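Local atomic coordinates of methyl-accepting chemotaxis protein (Vibrio cholerae, PDB entry 6CEQ), a protein that probably senses oxygen through heme-binding PAS domains, of which this is the second, and passes the signal on as a chemoreceptor. Residues Ser65-Ser77 with Leu88-Tyr100. Residues are numbered along the deposited sequence; the frame is centred on the assembly and turned at random.
Sequences SIISNPERLPFTS and LTCIAMRDTKGEY. With HEM (protoporphyrin IX containing Fe), chain D.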
loop_
_atom_site.group_PDB
_atom_site.type_symbol
_atom_site.label_atom_id
_atom_site.label_comp_id
_atom_site.label_asym_id
_atom_site.label_seq_id
_atom_site.Cartn_x
_atom_site.Cartn_y
_atom_site.Cartn_z
ATOM N N SER A 65 -6.608 -11.720 4.558
ATOM C CA SER A 65 -6.000 -13.041 4.658
ATOM C C SER A 65 -4.515 -12.987 4.311
ATOM O O SER A 65 -3.703 -13.706 4.913
ATOM C CB SER A 65 -6.755 -14.016 3.752
ATOM O OG SER A 65 -6.042 -15.226 3.571
ATOM N N ILE A 66 -4.138 -12.098 3.391
ATOM C CA ILE A 66 -2.729 -11.977 3.025
ATOM C C ILE A 66 -1.930 -11.387 4.185
ATOM O O ILE A 66 -0.881 -11.923 4.560
ATOM C CB ILE A 66 -2.570 -11.137 1.742
ATOM C CG1 ILE A 66 -3.186 -11.847 0.533
ATOM C CG2 ILE A 66 -1.096 -10.822 1.484
ATOM C CD1 ILE A 66 -3.307 -10.964 -0.692
ATOM N N ILE A 67 -2.442 -10.331 4.828
ATOM C CA ILE A 67 -1.629 -9.658 5.842
ATOM C C ILE A 67 -1.803 -10.279 7.216
ATOM O O ILE A 67 -1.070 -9.911 8.148
ATOM C CB ILE A 67 -1.933 -8.147 5.919
ATOM C CG1 ILE A 67 -3.295 -7.886 6.575
ATOM C CG2 ILE A 67 -1.857 -7.522 4.535
ATOM C CD1 ILE A 67 -3.434 -6.483 7.154
ATOM N N SER A 68 -2.763 -11.190 7.376
ATOM C CA SER A 68 -2.958 -11.944 8.611
ATOM C C SER A 68 -2.083 -13.190 8.686
ATOM O O SER A 68 -2.002 -13.805 9.754
ATOM C CB SER A 68 -4.427 -12.343 8.781
ATOM O OG SER A 68 -5.237 -11.181 8.835
ATOM N N ASN A 69 -1.486 -13.615 7.569
ATOM C CA ASN A 69 -0.708 -14.855 7.495
ATOM C C ASN A 69 0.716 -14.538 7.065
ATOM O O ASN A 69 1.116 -14.827 5.921
ATOM C CB ASN A 69 -1.384 -15.846 6.550
ATOM C CG ASN A 69 -2.700 -16.377 7.107
ATOM O OD1 ASN A 69 -2.728 -17.423 7.755
ATOM N ND2 ASN A 69 -3.795 -15.656 6.858
ATOM N N PRO A 70 1.550 -14.024 7.973
ATOM C CA PRO A 70 2.916 -13.639 7.596
ATOM C C PRO A 70 3.775 -14.799 7.161
ATOM O O PRO A 70 4.800 -14.575 6.504
ATOM C CB PRO A 70 3.473 -13.006 8.879
ATOM C CG PRO A 70 2.598 -13.539 9.980
ATOM C CD PRO A 70 1.245 -13.689 9.376
ATOM N N GLU A 71 3.379 -16.033 7.484
ATOM C CA GLU A 71 4.151 -17.192 7.052
ATOM C C GLU A 71 4.142 -17.299 5.532
ATOM O O GLU A 71 5.123 -17.749 4.926
ATOM C CB GLU A 71 3.602 -18.465 7.696
ATOM N N ARG A 72 3.033 -16.907 4.902
ATOM C CA ARG A 72 2.908 -16.935 3.450
ATOM C C ARG A 72 3.422 -15.665 2.784
ATOM O O ARG A 72 3.366 -15.561 1.553
ATOM C CB ARG A 72 1.457 -17.189 3.029
ATOM C CG ARG A 72 0.881 -18.473 3.616
ATOM C CD ARG A 72 -0.445 -18.870 2.975
ATOM N NE ARG A 72 -1.539 -17.917 3.154
ATOM C CZ ARG A 72 -2.612 -18.161 3.901
ATOM N NH1 ARG A 72 -2.722 -19.318 4.542
ATOM N NH2 ARG A 72 -3.577 -17.257 4.007
ATOM N N LEU A 73 3.942 -14.722 3.553
ATOM C CA LEU A 73 4.612 -13.570 2.972
ATOM C C LEU A 73 6.071 -13.937 2.741
ATOM O O LEU A 73 6.596 -14.849 3.394
ATOM C CB LEU A 73 4.516 -12.340 3.889
ATOM C CG LEU A 73 3.134 -11.763 4.210
ATOM C CD1 LEU A 73 3.181 -10.551 5.150
ATOM C CD2 LEU A 73 2.484 -11.357 2.899
ATOM N N PRO A 74 6.755 -13.292 1.788
ATOM C CA PRO A 74 6.332 -12.181 0.924
ATOM C C PRO A 74 5.296 -12.531 -0.150
ATOM O O PRO A 74 5.209 -13.670 -0.628
ATOM C CB PRO A 74 7.648 -11.726 0.275
ATOM C CG PRO A 74 8.502 -12.935 0.273
ATOM C CD PRO A 74 8.147 -13.704 1.523
ATOM N N PHE A 75 4.489 -11.531 -0.495
ATOM C CA PHE A 75 3.446 -11.634 -1.506
ATOM C C PHE A 75 3.731 -10.631 -2.613
ATOM O O PHE A 75 4.082 -9.484 -2.334
ATOM C CB PHE A 75 2.057 -11.373 -0.883
ATOM C CG PHE A 75 0.926 -11.410 -1.868
ATOM C CD1 PHE A 75 0.230 -12.584 -2.100
ATOM C CD2 PHE A 75 0.555 -10.267 -2.562
ATOM C CE1 PHE A 75 -0.810 -12.618 -3.003
ATOM C CE2 PHE A 75 -0.494 -10.292 -3.469
ATOM C CZ PHE A 75 -1.175 -11.465 -3.688
ATOM N N THR A 76 3.585 -11.054 -3.874
ATOM C CA THR A 76 3.786 -10.155 -5.003
ATOM C C THR A 76 2.620 -10.252 -5.968
ATOM O O THR A 76 2.013 -11.315 -6.130
ATOM C CB THR A 76 5.075 -10.450 -5.775
ATOM O OG1 THR A 76 4.966 -11.726 -6.425
ATOM C CG2 THR A 76 6.269 -10.461 -4.834
ATOM N N SER A 77 2.326 -9.133 -6.627
ATOM C CA SER A 77 1.220 -9.097 -7.574
ATOM C C SER A 77 1.309 -7.818 -8.391
ATOM O O SER A 77 1.988 -6.863 -8.017
ATOM C CB SER A 77 -0.124 -9.164 -6.839
ATOM O OG SER A 77 -1.184 -9.453 -7.724
ATOM N N LEU A 88 3.359 -4.851 -7.073
ATOM C CA LEU A 88 3.228 -4.780 -5.626
ATOM C C LEU A 88 4.082 -5.833 -4.942
ATOM O O LEU A 88 4.110 -6.997 -5.359
ATOM C CB LEU A 88 1.763 -4.970 -5.213
ATOM C CG LEU A 88 1.427 -5.100 -3.724
ATOM C CD1 LEU A 88 0.057 -4.482 -3.473
ATOM C CD2 LEU A 88 1.432 -6.556 -3.245
ATOM N N THR A 89 4.744 -5.431 -3.860
ATOM C CA THR A 89 5.436 -6.363 -2.981
ATOM C C THR A 89 4.979 -6.115 -1.555
ATOM O O THR A 89 4.999 -4.975 -1.094
ATOM C CB THR A 89 6.951 -6.194 -3.065
ATOM O OG1 THR A 89 7.351 -6.281 -4.433
ATOM C CG2 THR A 89 7.642 -7.287 -2.262
ATOM N N CYS A 90 4.567 -7.179 -0.863
ATOM C CA CYS A 90 4.148 -7.098 0.531
ATOM C C CYS A 90 5.054 -7.997 1.365
ATOM O O CYS A 90 5.162 -9.196 1.088
ATOM C CB CYS A 90 2.687 -7.529 0.675
ATOM S SG CYS A 90 2.012 -7.298 2.326
ATOM N N ILE A 91 5.703 -7.421 2.374
ATOM C CA ILE A 91 6.629 -8.152 3.230
ATOM C C ILE A 91 6.193 -7.989 4.681
ATOM O O ILE A 91 5.486 -7.045 5.045
ATOM C CB ILE A 91 8.091 -7.687 3.050
ATOM C CG1 ILE A 91 8.232 -6.205 3.405
ATOM C CG2 ILE A 91 8.555 -7.928 1.627
ATOM C CD1 ILE A 91 8.852 -5.949 4.770
ATOM N N ALA A 92 6.636 -8.927 5.519
ATOM C CA ALA A 92 6.304 -8.895 6.934
ATOM C C ALA A 92 7.277 -7.989 7.675
ATOM O O ALA A 92 8.496 -8.148 7.560
ATOM C CB ALA A 92 6.345 -10.311 7.528
ATOM N N MET A 93 6.739 -7.038 8.435
ATOM C CA MET A 93 7.550 -6.251 9.352
ATOM C C MET A 93 7.581 -6.946 10.701
ATOM O O MET A 93 6.569 -7.485 11.150
ATOM C CB MET A 93 6.994 -4.841 9.526
ATOM C CG MET A 93 6.959 -4.029 8.273
ATOM S SD MET A 93 6.526 -2.331 8.675
ATOM C CE MET A 93 5.033 -2.574 9.642
ATOM N N ARG A 94 8.743 -6.945 11.344
ATOM C CA ARG A 94 8.870 -7.598 12.639
ATOM C C ARG A 94 9.534 -6.673 13.648
ATOM O O ARG A 94 10.309 -5.789 13.282
ATOM C CB ARG A 94 9.659 -8.901 12.510
ATOM C CG ARG A 94 9.016 -9.851 11.526
ATOM C CD ARG A 94 9.735 -11.159 11.432
ATOM N NE ARG A 94 8.996 -12.084 10.580
ATOM C CZ ARG A 94 7.984 -12.840 10.990
ATOM N NH1 ARG A 94 7.577 -12.796 12.256
ATOM N NH2 ARG A 94 7.376 -13.642 10.130
ATOM N N ASP A 95 9.220 -6.877 14.930
ATOM C CA ASP A 95 9.882 -6.095 15.964
ATOM C C ASP A 95 11.243 -6.707 16.288
ATOM O O ASP A 95 11.668 -7.694 15.684
ATOM C CB ASP A 95 8.996 -5.961 17.207
ATOM C CG ASP A 95 8.727 -7.287 17.917
ATOM O OD1 ASP A 95 9.417 -8.296 17.663
ATOM O OD2 ASP A 95 7.809 -7.302 18.764
ATOM N N THR A 96 11.942 -6.114 17.263
ATOM C CA THR A 96 13.298 -6.554 17.573
ATOM C C THR A 96 13.344 -7.951 18.168
ATOM O O THR A 96 14.410 -8.571 18.171
ATOM C CB THR A 96 13.970 -5.588 18.551
ATOM O OG1 THR A 96 13.161 -5.474 19.724
ATOM C CG2 THR A 96 14.136 -4.222 17.914
ATOM N N LYS A 97 12.223 -8.453 18.676
ATOM C CA LYS A 97 12.129 -9.812 19.184
ATOM C C LYS A 97 11.512 -10.774 18.175
ATOM O O LYS A 97 11.113 -11.880 18.550
ATOM C CB LYS A 97 11.352 -9.815 20.499
ATOM C CG LYS A 97 12.091 -9.068 21.605
ATOM C CD LYS A 97 11.422 -9.203 22.957
ATOM C CE LYS A 97 10.169 -8.343 23.026
ATOM N NZ LYS A 97 9.716 -8.124 24.429
ATOM N N GLY A 98 11.408 -10.369 16.908
ATOM C CA GLY A 98 10.979 -11.253 15.845
ATOM C C GLY A 98 9.484 -11.372 15.641
ATOM O O GLY A 98 9.058 -12.101 14.735
ATOM N N GLU A 99 8.675 -10.669 16.425
ATOM C CA GLU A 99 7.227 -10.781 16.311
ATOM C C GLU A 99 6.703 -9.938 15.153
ATOM O O GLU A 99 7.169 -8.819 14.922
ATOM C CB GLU A 99 6.556 -10.339 17.612
ATOM C CG GLU A 99 6.651 -11.346 18.757
ATOM C CD GLU A 99 5.865 -12.621 18.491
ATOM O OE1 GLU A 99 6.477 -13.620 18.052
ATOM O OE2 GLU A 99 4.636 -12.627 18.725
ATOM N N TYR A 100 5.715 -10.484 14.438
ATOM C CA TYR A 100 5.103 -9.803 13.299
ATOM C C TYR A 100 4.339 -8.564 13.755
ATOM O O TYR A 100 3.497 -8.640 14.658
ATOM C CB TYR A 100 4.169 -10.768 12.569
ATOM C CG TYR A 100 3.386 -10.196 11.401
ATOM C CD1 TYR A 100 2.003 -10.299 11.357
ATOM C CD2 TYR A 100 4.032 -9.580 10.331
ATOM C CE1 TYR A 100 1.273 -9.801 10.285
ATOM C CE2 TYR A 100 3.311 -9.077 9.254
ATOM C CZ TYR A 100 1.936 -9.191 9.235
ATOM O OH TYR A 100 1.218 -8.692 8.170
HETATM C CHA HEM D . -4.132 -4.479 -3.854
HETATM C CHB HEM D . -2.532 -4.605 0.716
HETATM C CHC HEM D . -2.907 0.267 0.774
HETATM C CHD HEM D . -6.092 -0.148 -2.855
HETATM C C1A HEM D . -3.535 -4.888 -2.682
HETATM C C2A HEM D . -2.872 -6.117 -2.500
HETATM C C3A HEM D . -2.419 -6.163 -1.219
HETATM C C4A HEM D . -2.803 -4.962 -0.590
HETATM C CMA HEM D . -1.651 -7.295 -0.587
HETATM C CAA HEM D . -2.694 -7.191 -3.543
HETATM C CBA HEM D . -4.005 -7.963 -3.708
HETATM C CGA HEM D . -3.879 -8.924 -4.861
HETATM O O1A HEM D . -3.136 -8.646 -5.829
HETATM O O2A HEM D . -4.518 -9.999 -4.851
HETATM C C1B HEM D . -2.432 -3.254 1.080
HETATM C C2B HEM D . -1.765 -2.825 2.259
HETATM C C3B HEM D . -1.853 -1.465 2.300
HETATM C C4B HEM D . -2.608 -1.063 1.089
HETATM C CMB HEM D . -1.086 -3.708 3.274
HETATM C CAB HEM D . -1.310 -0.572 3.340
HETATM C CBB HEM D . -0.083 -0.774 3.814
HETATM C C1C HEM D . -3.837 0.604 -0.203
HETATM C C2C HEM D . -4.311 1.894 -0.493
HETATM C C3C HEM D . -5.223 1.775 -1.532
HETATM C C4C HEM D . -5.299 0.396 -1.873
HETATM C CMC HEM D . -3.904 3.170 0.197
HETATM C CAC HEM D . -5.972 2.875 -2.166
HETATM C CBC HEM D . -5.374 4.037 -2.407
HETATM C C1D HEM D . -5.741 -1.356 -3.462
HETATM C C2D HEM D . -6.267 -1.758 -4.771
HETATM C C3D HEM D . -5.723 -2.958 -5.047
HETATM C C4D HEM D . -4.860 -3.294 -3.908
HETATM C CMD HEM D . -7.229 -0.982 -5.634
HETATM C CAD HEM D . -5.954 -3.791 -6.280
HETATM C CBD HEM D . -7.440 -4.136 -6.393
HETATM C CGD HEM D . -7.886 -4.857 -5.148
HETATM O O1D HEM D . -8.720 -4.326 -4.382
HETATM O O2D HEM D . -7.423 -5.988 -4.879
HETATM N NA HEM D . -3.482 -4.194 -1.498
HETATM N NB HEM D . -2.911 -2.189 0.421
HETATM N NC HEM D . -4.445 -0.282 -1.046
HETATM N ND HEM D . -4.914 -2.306 -3.000
HETATM FE FE HEM D . -3.980 -2.284 -1.387
HETATM O O HOH W 1 -1.831 -1.427 -2.465
#
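Pro70 sets its CB over the centre of one face of the Tyr100 ring, 3.7 Å from the centroid and 9° off the normal, a CH-pi contact. The CB of Pro70 also meets the CB of Ala92, and Leu73 fills in beside them: its CD1 packs on the CB of Ala92 at 4.0 Å, while CD2 turns to SG of Cys90. Further along, Leu88 CD2 comes in at the edge of the Phe75 ring, 3.9 Å from Phe75 CD2. Leu88 also reaches the heme, CD1 lying 3.5 Å from C2A of the porphyrin. This is the PAS fold: strands 75-81 and 84-94 form the hairpin at one edge of the antiparallel sheet, whose heme-facing side carries Phe75, Ser77, Leu88 and Cys90, and helix 60-68 brings His62 to the heme. Paired backbone bonds tie Phe75 to Cys90 and Ser77 to Leu88, with N of Leu88 2.6 Å from O of Ser77. At the other end, with CG anti to the backbone N (chi1 177°), Tyr100 reaches past Pro70, and its OH donates to O of Ile67 at 2.6 Å, in the carbonyl plane and on a lone pair, tying the last turn of the helix to the start of strand 100-109.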